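Local coordinates for putative uncharacterized protein (Helicobacter pylori, PDB 3TDG) that probably acts as a periplasmic thiol-disulfide oxidoreductase of the DsbG type, with a thioredoxin fold that suits it to reducing protein disulfides, at residues 126-129 with 130-133; 190-193 with 194-198; 197-200 with 201-205; 219-223 with 224-228. All coordinates share one frame; numbering follows the deposited sequence.

Contact 1: residues 126-129 with 130-133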
loop_
_atom_site.group_PDB
_atom_site.type_symbol
_atom_site.label_atom_id
_atom_site.label_comp_id
_atom_site.label_asym_id
_atom_site.label_seq_id
_atom_site.Cartn_x
_atom_site.Cartn_y
_atom_site.Cartn_z
ATOM N N ALA A 126 20.112 4.430 3.314
ATOM C CA ALA A 126 20.111 3.209 2.510
ATOM C C ALA A 126 20.491 3.466 1.043
ATOM O O ALA A 126 21.215 2.668 0.433
ATOM C CB ALA A 126 18.787 2.513 2.590
ATOM N N ILE A 127 19.991 4.567 0.474
ATOM C CA ILE A 127 20.405 4.961 -0.876
ATOM C C ILE A 127 21.923 5.111 -0.958
ATOM O O ILE A 127 22.548 4.503 -1.817
ATOM C CB ILE A 127 19.681 6.231 -1.386
ATOM C CG1 ILE A 127 18.227 5.879 -1.719
ATOM C CG2 ILE A 127 20.413 6.815 -2.629
ATOM C CD1 ILE A 127 17.319 7.090 -1.838
ATOM N N PHE A 128 22.505 5.882 -0.049
ATOM C CA PHE A 128 23.937 6.115 -0.064
ATOM C C PHE A 128 24.816 4.907 0.282
ATOM O O PHE A 128 25.959 4.830 -0.180
ATOM C CB PHE A 128 24.290 7.334 0.777
ATOM C CG PHE A 128 23.762 8.600 0.193
ATOM C CD1 PHE A 128 24.286 9.091 -1.000
ATOM C CD2 PHE A 128 22.699 9.273 0.792
ATOM C CE1 PHE A 128 23.785 10.245 -1.583
ATOM C CE2 PHE A 128 22.182 10.431 0.217
ATOM C CZ PHE A 128 22.728 10.918 -0.974
ATOM N N ASN A 129 24.276 3.984 1.082
ATOM C CA ASN A 129 24.971 2.742 1.431
ATOM C C ASN A 129 24.942 1.730 0.308
ATOM O O ASN A 129 25.759 0.830 0.268
ATOM C CB ASN A 129 24.367 2.110 2.697
ATOM C CG ASN A 129 24.633 2.933 3.937
ATOM O OD1 ASN A 129 25.670 3.601 4.053
ATOM N ND2 ASN A 129 23.691 2.904 4.874
ATOM N N GLU A 130 23.984 1.877 -0.598
ATOM C CA GLU A 130 23.827 0.965 -1.723
ATOM C C GLU A 130 24.673 1.349 -2.963
ATOM O O GLU A 130 24.785 0.558 -3.909
ATOM C CB GLU A 130 22.338 0.873 -2.052
ATOM C CG GLU A 130 21.927 0.324 -3.417
ATOM C CD GLU A 130 20.417 0.482 -3.657
ATOM O OE1 GLU A 130 19.932 1.633 -3.837
ATOM O OE2 GLU A 130 19.705 -0.546 -3.650
ATOM N N ILE A 131 25.262 2.547 -2.961
ATOM C CA ILE A 131 26.127 3.007 -4.079
ATOM C C ILE A 131 27.460 2.220 -4.062
ATOM O O ILE A 131 28.068 2.100 -3.000
ATOM C CB ILE A 131 26.397 4.534 -3.959
ATOM C CG1 ILE A 131 25.102 5.336 -4.175
ATOM C CG2 ILE A 131 27.468 5.016 -4.934
ATOM C CD1 ILE A 131 25.234 6.808 -3.757
ATOM N N PRO A 132 27.922 1.697 -5.226
ATOM C CA PRO A 132 29.194 0.952 -5.197
ATOM C C PRO A 132 30.280 1.721 -4.454
ATOM O O PRO A 132 30.350 2.963 -4.530
ATOM C CB PRO A 132 29.541 0.775 -6.678
ATOM C CG PRO A 132 28.205 0.732 -7.349
ATOM C CD PRO A 132 27.306 1.671 -6.568
ATOM N N ALA A 133 31.114 0.987 -3.730
ATOM C CA ALA A 133 32.083 1.583 -2.808
ATOM C C ALA A 133 33.134 2.484 -3.453
ATOM O O ALA A 133 33.669 3.396 -2.799
ATOM C CB ALA A 133 32.750 0.489 -1.999
HETATM O O HOH W 1 21.575 3.889 -4.345
HETATM O O HOH W 2 28.458 3.217 -0.807
#

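Contact 2: residues 190-193 with 194-198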
loop_
_atom_site.group_PDB
_atom_site.type_symbol
_atom_site.label_atom_id
_atom_site.label_comp_id
_atom_site.label_asym_id
_atom_site.label_seq_id
_atom_site.Cartn_x
_atom_site.Cartn_y
_atom_site.Cartn_z
ATOM N N SER A 190 25.333 13.665 -19.726
ATOM C CA SER A 190 25.520 13.509 -18.277
ATOM C C SER A 190 26.155 12.140 -17.986
ATOM O O SER A 190 27.217 12.051 -17.363
ATOM C CB SER A 190 24.172 13.616 -17.544
ATOM O OG SER A 190 23.578 14.899 -17.694
ATOM N N ALA A 191 25.513 11.084 -18.487
ATOM C CA ALA A 191 25.994 9.716 -18.302
ATOM C C ALA A 191 27.434 9.555 -18.813
ATOM O O ALA A 191 28.304 8.992 -18.130
ATOM C CB ALA A 191 25.034 8.723 -18.982
ATOM N N LYS A 192 27.691 10.100 -19.997
ATOM C CA LYS A 192 29.014 10.038 -20.600
ATOM C C LYS A 192 30.062 10.775 -19.780
ATOM O O LYS A 192 31.152 10.269 -19.547
ATOM C CB LYS A 192 28.938 10.597 -22.025
ATOM C CG LYS A 192 30.217 10.516 -22.796
ATOM C CD LYS A 192 29.941 10.547 -24.314
ATOM C CE LYS A 192 31.184 11.021 -25.074
ATOM N NZ LYS A 192 32.463 10.413 -24.547
ATOM N N LYS A 193 29.742 11.982 -19.338
ATOM C CA LYS A 193 30.653 12.696 -18.465
ATOM C C LYS A 193 30.844 11.976 -17.128
ATOM O O LYS A 193 31.955 11.875 -16.634
ATOM C CB LYS A 193 30.175 14.139 -18.259
ATOM C CG LYS A 193 30.488 15.057 -19.462
ATOM C CD LYS A 193 30.453 16.527 -19.074
ATOM C CE LYS A 193 30.793 17.449 -20.293
ATOM N NZ LYS A 193 30.856 18.873 -19.871
ATOM N N ALA A 194 29.760 11.489 -16.530
ATOM C CA ALA A 194 29.880 10.700 -15.284
ATOM C C ALA A 194 30.817 9.496 -15.477
ATOM O O ALA A 194 31.665 9.228 -14.626
ATOM C CB ALA A 194 28.482 10.236 -14.803
ATOM N N ALA A 195 30.678 8.800 -16.614
ATOM C CA ALA A 195 31.566 7.666 -16.968
ATOM C C ALA A 195 33.039 8.043 -17.044
ATOM O O ALA A 195 33.900 7.348 -16.504
ATOM C CB ALA A 195 31.101 6.991 -18.295
ATOM N N LEU A 196 33.327 9.159 -17.709
ATOM C CA LEU A 196 34.687 9.666 -17.856
ATOM C C LEU A 196 35.250 10.060 -16.508
ATOM O O LEU A 196 36.433 9.846 -16.221
ATOM C CB LEU A 196 34.694 10.893 -18.803
ATOM C CG LEU A 196 34.317 10.674 -20.283
ATOM C CD1 LEU A 196 34.098 12.014 -21.057
ATOM C CD2 LEU A 196 35.356 9.823 -21.010
ATOM N N ILE A 197 34.402 10.655 -15.670
ATOM C CA ILE A 197 34.806 10.976 -14.316
ATOM C C ILE A 197 35.182 9.701 -13.527
ATOM O O ILE A 197 36.191 9.693 -12.818
ATOM C CB ILE A 197 33.760 11.893 -13.569
ATOM C CG1 ILE A 197 33.920 13.359 -14.019
ATOM C CG2 ILE A 197 33.972 11.848 -12.033
ATOM C CD1 ILE A 197 32.660 14.222 -13.884
ATOM N N GLN A 198 34.384 8.643 -13.647
ATOM C CA GLN A 198 34.677 7.365 -12.963
ATOM C C GLN A 198 36.034 6.835 -13.462
ATOM O O GLN A 198 36.879 6.412 -12.669
ATOM C CB GLN A 198 33.586 6.315 -13.248
ATOM C CG GLN A 198 32.280 6.489 -12.457
ATOM C CD GLN A 198 32.527 6.488 -10.970
ATOM O OE1 GLN A 198 33.144 5.573 -10.446
ATOM N NE2 GLN A 198 32.099 7.541 -10.289
#

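Contact 3: residues 197-200 with 201-205. With FMT (formic acid), chain C.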
loop_
_atom_site.group_PDB
_atom_site.type_symbol
_atom_site.label_atom_id
_atom_site.label_comp_id
_atom_site.label_asym_id
_atom_site.label_seq_id
_atom_site.Cartn_x
_atom_site.Cartn_y
_atom_site.Cartn_z
ATOM N N ILE A 197 34.402 10.655 -15.670
ATOM C CA ILE A 197 34.806 10.976 -14.316
ATOM C C ILE A 197 35.182 9.701 -13.527
ATOM O O ILE A 197 36.191 9.693 -12.818
ATOM C CB ILE A 197 33.760 11.893 -13.569
ATOM C CG1 ILE A 197 33.920 13.359 -14.019
ATOM C CG2 ILE A 197 33.972 11.848 -12.033
ATOM C CD1 ILE A 197 32.660 14.222 -13.884
ATOM N N GLN A 198 34.384 8.643 -13.647
ATOM C CA GLN A 198 34.677 7.365 -12.963
ATOM C C GLN A 198 36.034 6.835 -13.462
ATOM O O GLN A 198 36.879 6.412 -12.669
ATOM C CB GLN A 198 33.586 6.315 -13.248
ATOM C CG GLN A 198 32.280 6.489 -12.457
ATOM C CD GLN A 198 32.527 6.488 -10.970
ATOM O OE1 GLN A 198 33.144 5.573 -10.446
ATOM N NE2 GLN A 198 32.099 7.541 -10.289
ATOM N N GLU A 199 36.227 6.856 -14.780
ATOM C CA GLU A 199 37.481 6.351 -15.375
ATOM C C GLU A 199 38.663 7.171 -14.909
ATOM O O GLU A 199 39.671 6.633 -14.488
ATOM C CB GLU A 199 37.383 6.353 -16.899
ATOM C CG GLU A 199 38.651 5.909 -17.643
ATOM C CD GLU A 199 38.394 5.808 -19.146
ATOM O OE1 GLU A 199 38.162 6.854 -19.788
ATOM O OE2 GLU A 199 38.377 4.677 -19.679
ATOM N N GLU A 200 38.512 8.491 -14.944
ATOM C CA GLU A 200 39.597 9.374 -14.582
ATOM C C GLU A 200 39.924 9.317 -13.080
ATOM O O GLU A 200 41.098 9.417 -12.703
ATOM C CB GLU A 200 39.278 10.795 -15.079
ATOM C CG GLU A 200 40.331 11.828 -14.778
ATOM C CD GLU A 200 41.052 12.349 -16.023
ATOM O OE1 GLU A 200 40.408 13.062 -16.839
ATOM O OE2 GLU A 200 42.266 12.045 -16.170
ATOM N N MET A 201 38.903 9.143 -12.225
ATOM C CA MET A 201 39.135 8.984 -10.778
ATOM C C MET A 201 39.872 7.680 -10.425
ATOM O O MET A 201 40.710 7.679 -9.540
ATOM C CB MET A 201 37.823 9.062 -9.971
ATOM C CG MET A 201 37.289 10.497 -9.786
ATOM S SD MET A 201 38.501 11.651 -9.060
ATOM C CE MET A 201 37.821 13.189 -9.680
ATOM N N ALA A 202 39.522 6.585 -11.100
ATOM C CA ALA A 202 40.256 5.309 -10.968
ATOM C C ALA A 202 41.759 5.486 -11.238
ATOM O O ALA A 202 42.589 5.077 -10.415
ATOM C CB ALA A 202 39.644 4.222 -11.888
ATOM N N LYS A 203 42.101 6.132 -12.357
ATOM C CA LYS A 203 43.518 6.438 -12.698
ATOM C C LYS A 203 44.154 7.345 -11.664
ATOM O O LYS A 203 45.266 7.092 -11.222
ATOM C CB LYS A 203 43.638 7.051 -14.103
ATOM C CG LYS A 203 43.204 6.088 -15.205
ATOM C CD LYS A 203 43.272 6.722 -16.593
ATOM C CE LYS A 203 42.803 5.711 -17.640
ATOM N NZ LYS A 203 42.368 6.358 -18.914
ATOM N N ALA A 204 43.429 8.390 -11.255
ATOM C CA ALA A 204 43.926 9.318 -10.238
ATOM C C ALA A 204 44.228 8.638 -8.910
ATOM O O ALA A 204 45.262 8.911 -8.294
ATOM C CB ALA A 204 42.957 10.477 -10.042
ATOM N N ARG A 205 43.328 7.766 -8.457
ATOM C CA ARG A 205 43.574 7.018 -7.210
ATOM C C ARG A 205 44.806 6.105 -7.363
ATOM O O ARG A 205 45.686 6.107 -6.505
ATOM C CB ARG A 205 42.365 6.168 -6.810
ATOM C CG ARG A 205 41.167 6.941 -6.276
ATOM C CD ARG A 205 39.918 6.073 -6.410
ATOM N NE ARG A 205 38.707 6.768 -5.987
ATOM C CZ ARG A 205 37.476 6.324 -6.188
ATOM N NH1 ARG A 205 37.261 5.180 -6.831
ATOM N NH2 ARG A 205 36.446 7.047 -5.769
HETATM C C FMT C . 38.443 9.512 -3.753
HETATM O O1 FMT C . 39.416 9.151 -4.437
HETATM O O2 FMT C . 37.314 9.012 -3.817
#

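Contact 4: residues 219-223 with 224-228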
loop_
_atom_site.group_PDB
_atom_site.type_symbol
_atom_site.label_atom_id
_atom_site.label_comp_id
_atom_site.label_asym_id
_atom_site.label_seq_id
_atom_site.Cartn_x
_atom_site.Cartn_y
_atom_site.Cartn_z
ATOM N N GLU A 219 36.416 19.919 -12.314
ATOM C CA GLU A 219 36.294 21.217 -12.998
ATOM C C GLU A 219 36.552 21.084 -14.487
ATOM O O GLU A 219 35.776 21.585 -15.310
ATOM C CB GLU A 219 37.230 22.246 -12.352
ATOM C CG GLU A 219 36.866 22.510 -10.900
ATOM C CD GLU A 219 37.825 23.460 -10.192
ATOM O OE1 GLU A 219 38.981 23.613 -10.641
ATOM O OE2 GLU A 219 37.417 24.043 -9.164
ATOM N N LYS A 220 37.607 20.355 -14.844
ATOM C CA LYS A 220 37.912 20.117 -16.257
ATOM C C LYS A 220 36.670 19.539 -16.960
ATOM O O LYS A 220 36.230 20.075 -17.991
ATOM C CB LYS A 220 39.146 19.196 -16.410
ATOM C CG LYS A 220 39.514 18.835 -17.873
ATOM C CD LYS A 220 40.712 17.860 -17.972
ATOM C CE LYS A 220 40.283 16.398 -17.758
ATOM N NZ LYS A 220 41.449 15.454 -17.687
ATOM N N ILE A 221 36.081 18.479 -16.401
ATOM C CA ILE A 221 34.992 17.764 -17.096
ATOM C C ILE A 221 33.620 18.449 -16.959
ATOM O O ILE A 221 32.792 18.383 -17.882
ATOM C CB ILE A 221 34.943 16.236 -16.703
ATOM C CG1 ILE A 221 36.214 15.528 -17.192
ATOM C CG2 ILE A 221 33.700 15.551 -17.278
ATOM C CD1 ILE A 221 36.484 14.166 -16.565
ATOM N N TYR A 222 33.395 19.120 -15.826
ATOM C CA TYR A 222 32.157 19.869 -15.604
ATOM C C TYR A 222 32.056 21.113 -16.513
ATOM O O TYR A 222 30.957 21.566 -16.844
ATOM C CB TYR A 222 32.018 20.275 -14.134
ATOM C CG TYR A 222 31.237 19.298 -13.268
ATOM C CD1 TYR A 222 30.057 19.693 -12.646
ATOM C CD2 TYR A 222 31.679 17.978 -13.073
ATOM C CE1 TYR A 222 29.325 18.819 -11.840
ATOM C CE2 TYR A 222 30.944 17.080 -12.261
ATOM C CZ TYR A 222 29.769 17.525 -11.653
ATOM O OH TYR A 222 29.022 16.686 -10.880
ATOM N N SER A 223 33.208 21.644 -16.919
ATOM C CA SER A 223 33.252 22.813 -17.793
ATOM C C SER A 223 32.324 22.628 -18.980
ATOM O O SER A 223 32.352 21.608 -19.660
ATOM C CB SER A 223 34.687 23.076 -18.280
ATOM O OG SER A 223 34.688 24.101 -19.249
ATOM N N THR A 224 31.497 23.633 -19.218
ATOM C CA THR A 224 30.626 23.674 -20.384
ATOM C C THR A 224 31.377 23.568 -21.717
ATOM O O THR A 224 30.827 23.080 -22.702
ATOM C CB THR A 224 29.775 24.972 -20.354
ATOM O OG1 THR A 224 29.058 25.039 -19.111
ATOM C CG2 THR A 224 28.778 25.001 -21.483
ATOM N N GLN A 225 32.633 23.999 -21.742
ATOM C CA GLN A 225 33.438 23.946 -22.974
ATOM C C GLN A 225 34.137 22.604 -23.181
ATOM O O GLN A 225 34.720 22.370 -24.247
ATOM C CB GLN A 225 34.456 25.092 -23.013
ATOM C CG GLN A 225 33.811 26.477 -23.137
ATOM C CD GLN A 225 33.113 26.925 -21.853
ATOM O OE1 GLN A 225 33.642 26.754 -20.752
ATOM N NE2 GLN A 225 31.924 27.498 -21.991
ATOM N N TYR A 226 34.075 21.722 -22.174
ATOM C CA TYR A 226 34.664 20.390 -22.296
ATOM C C TYR A 226 34.013 19.601 -23.432
ATOM O O TYR A 226 32.831 19.245 -23.375
ATOM C CB TYR A 226 34.586 19.604 -20.979
ATOM C CG TYR A 226 35.344 18.292 -21.019
ATOM C CD1 TYR A 226 36.716 18.252 -20.776
ATOM C CD2 TYR A 226 34.688 17.093 -21.316
ATOM C CE1 TYR A 226 37.424 17.053 -20.823
ATOM C CE2 TYR A 226 35.388 15.887 -21.366
ATOM C CZ TYR A 226 36.750 15.878 -21.112
ATOM O OH TYR A 226 37.446 14.696 -21.157
ATOM N N ASP A 227 34.807 19.335 -24.459
ATOM C CA ASP A 227 34.338 18.666 -25.660
ATOM C C ASP A 227 34.075 17.191 -25.391
ATOM O O ASP A 227 34.954 16.334 -25.531
ATOM C CB ASP A 227 35.354 18.837 -26.797
ATOM C CG ASP A 227 34.737 18.601 -28.171
ATOM O OD1 ASP A 227 33.626 18.007 -28.244
ATOM O OD2 ASP A 227 35.360 19.020 -29.179
ATOM N N ILE A 228 32.837 16.913 -25.018
ATOM C CA ILE A 228 32.437 15.588 -24.608
ATOM C C ILE A 228 32.515 14.546 -25.749
ATOM O O ILE A 228 32.971 13.423 -25.538
ATOM C CB ILE A 228 31.046 15.642 -23.881
ATOM C CG1 ILE A 228 30.640 14.264 -23.362
ATOM C CG2 ILE A 228 29.974 16.349 -24.739
ATOM C CD1 ILE A 228 31.670 13.677 -22.416
#

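Contact 1: residues 126-129 with 130-133
The amide of Glu130 reaches back to two carbonyls at once, Ala126 and Ile127, as the backbone leaves the C-terminal end of the long helix 98-129. In DsbG-type proteins such a helix links the N-terminal domain to the thioredoxin-fold domain, and the chain here runs on toward strand 137-139. The bond from Glu130 N to Ala126 O is weak, bent to 129°; that to Ile127 O, at 3.2 Å, is an i to i+3 bond, so the amide is shared between two carbonyls as the helix ends. A water donates both to Ile127 O and to Glu130 OE1: the water satisfies the carbonyl, and the flexible, charged glutamate, a second acceptor, helps to hold the water in place. Beyond it, Ile131 lies alongside Phe128, both pointing the same way, and rests on Thr244 of helix 235-249. The buried Phe128 and the less covered Ile131 suit a side where apolar surface meets the protein, and the Phe128 ring also stacks on Tyr152. With CG1 of Ile131 beside its own backbone N (chi1 -67°), the branch runs back over the last helical turn, and its CD1 meets the Phe128 ring obliquely, 3.7 Å from CD1 of the phenylalanine.

Contact 2: residues 190-193 with 194-198
Ala194 N meets Ser190 O at 2.7 Å in a nearly straight bond (171°). Three further i to i+4 bonds repeat the pattern: Ala195 to Ala191, Leu196 to Lys192, and Ile197 to Lys193, the last with N and O 2.9 Å apart. Against these carbonyls lie the first side-chain atoms. The methyl CB of Ala194 sits 3.4 Å from Ser190 O, and that of Ala195 lies equally near Ala191 O; such short side chains suit a buried helix, and Ala194 packs on Val241 of helix 235-249. Leu196 brings its CG to 3.3 Å from Lys192 O, since chi1 of -66° folds the branch back beside its own backbone N. Its CD1 lies 4.2 Å from Lys192 NZ, the two chains crossing at an angle.

The lysines carry their charge beyond this shell. Lys192 bends at its last torsion, chi4 42°, and gives its ammonium to Gln231 O. Lys193 runs fully extended to Ile221 O, with a weaker bond to Ser223 O, so a buried ammonium group is met by carbonyls at the end of helix 211-222. At the other end, Ser190 OG is hydrogen-bonded to Asp156. Ser190 also lies near the probable CxxC motif of Cys159 and Cys162, placing this regular stretch of alpha-helix close to the presumed redox site of a thioredoxin fold.

Contact 3: residues 197-200 with 201-205
Glu199 and Lys203 lie side by side, one helical turn apart and pointing the same way, yet their charged ends stop short of a salt bridge: Glu199 OE1 is 4.3 Å from Lys203 NZ. Lys203 NZ instead passes 4.0 Å from Glu199 CG, beside the methylene chain. Lys203 leaves the helix with CG beside its backbone N (chi1 -64°) and then stays extended, which carries it back along the preceding turn. An opposite-charge pair at this spacing still probably gains some electrostatic attraction on the partly solvent-facing side. Glu200 turns elsewhere, bending at chi2 to form a salt bridge with Lys220 of helix 211-222.

The inward side is apolar. Met201 sets its CG methylene 4.2 Å from the Ile197 CG2 methyl, and both side chains reach Ile137 of strand 137-139, the flexible methionine also touching Lys214. Arg205, farther along, grips a formic acid molecule, probably bound as formate from the crystallisation liquor, through two donors: NE to O1 and NH2 to O2, each 2.9 Å. The ligand carbon lies in the guanidinium plane at its edge, the usual bidentate pairing of arginine with a carboxylate. Lys214 and the Glu138 amide also bind this ligand, while Arg205 NH1 holds Asp134 O. Beneath the side chains, i to i+4 bonds such as Met201 N to Ile197 O run unbroken through an alpha-helix packed against an edge strand of the thioredoxin-fold sheet.

Contact 4: residues 219-223 with 224-228
The Tyr226 ring lays one face against Ile221: the isoleucine CA makes a CH-pi contact 4.2 Å from the ring centroid and 18° off its normal, and CG1 lies over a face too, 4.0 Å from Tyr226 CZ. The Lys220 carbonyl approaches the ring obliquely, its O 3.4 Å from Tyr226 CD1, while the aliphatic part of Lys220 crosses near CE1. A broad flat ring suits this place because it can meet Ile221 CA and CG1 and the Lys220 CG methylene together. The ring arrives there because CG is anti to the backbone N (chi1 -173°), folding the side chain back over the helix.

A type I beta turn from Ser223 to Tyr226 makes the reversal, closed by Tyr226 N to Ser223 O at 3.0 Å. Ser223, the first residue to leave helical geometry, also accepts a bond at its OG from Gln225 N, 3.2 Å away, so a small hydroxyl ties down the turn. Tyr222 packs on Met180 and Val182 of strand 177-182 and Thr224 OG1 bonds Gln163 of helix 160-167, while Ile228 packs on Lys192, Lys193 and Leu196 of helix 188-206.

Contacts 2 and 3 are overlapping, consecutive lengths of helix 188-206, sharing Ile197 and Gln198, but contact 2 is wholly buried whereas contact 3 has an exposed side with charged residues. Contact 4, at the end of helix 211-222, touches both: a lysine bond and apolar packing join it to contact 2, a salt bridge and further apolar packing to contact 3. Contact 1 stands apart, its centre about 18 Å from that of contact 2, at the end of another helix. Contacts 1 and 4 are both partly buried helix exits: one has carbonyls bridged by water, the other is closed by a beta turn and a tyrosine ring.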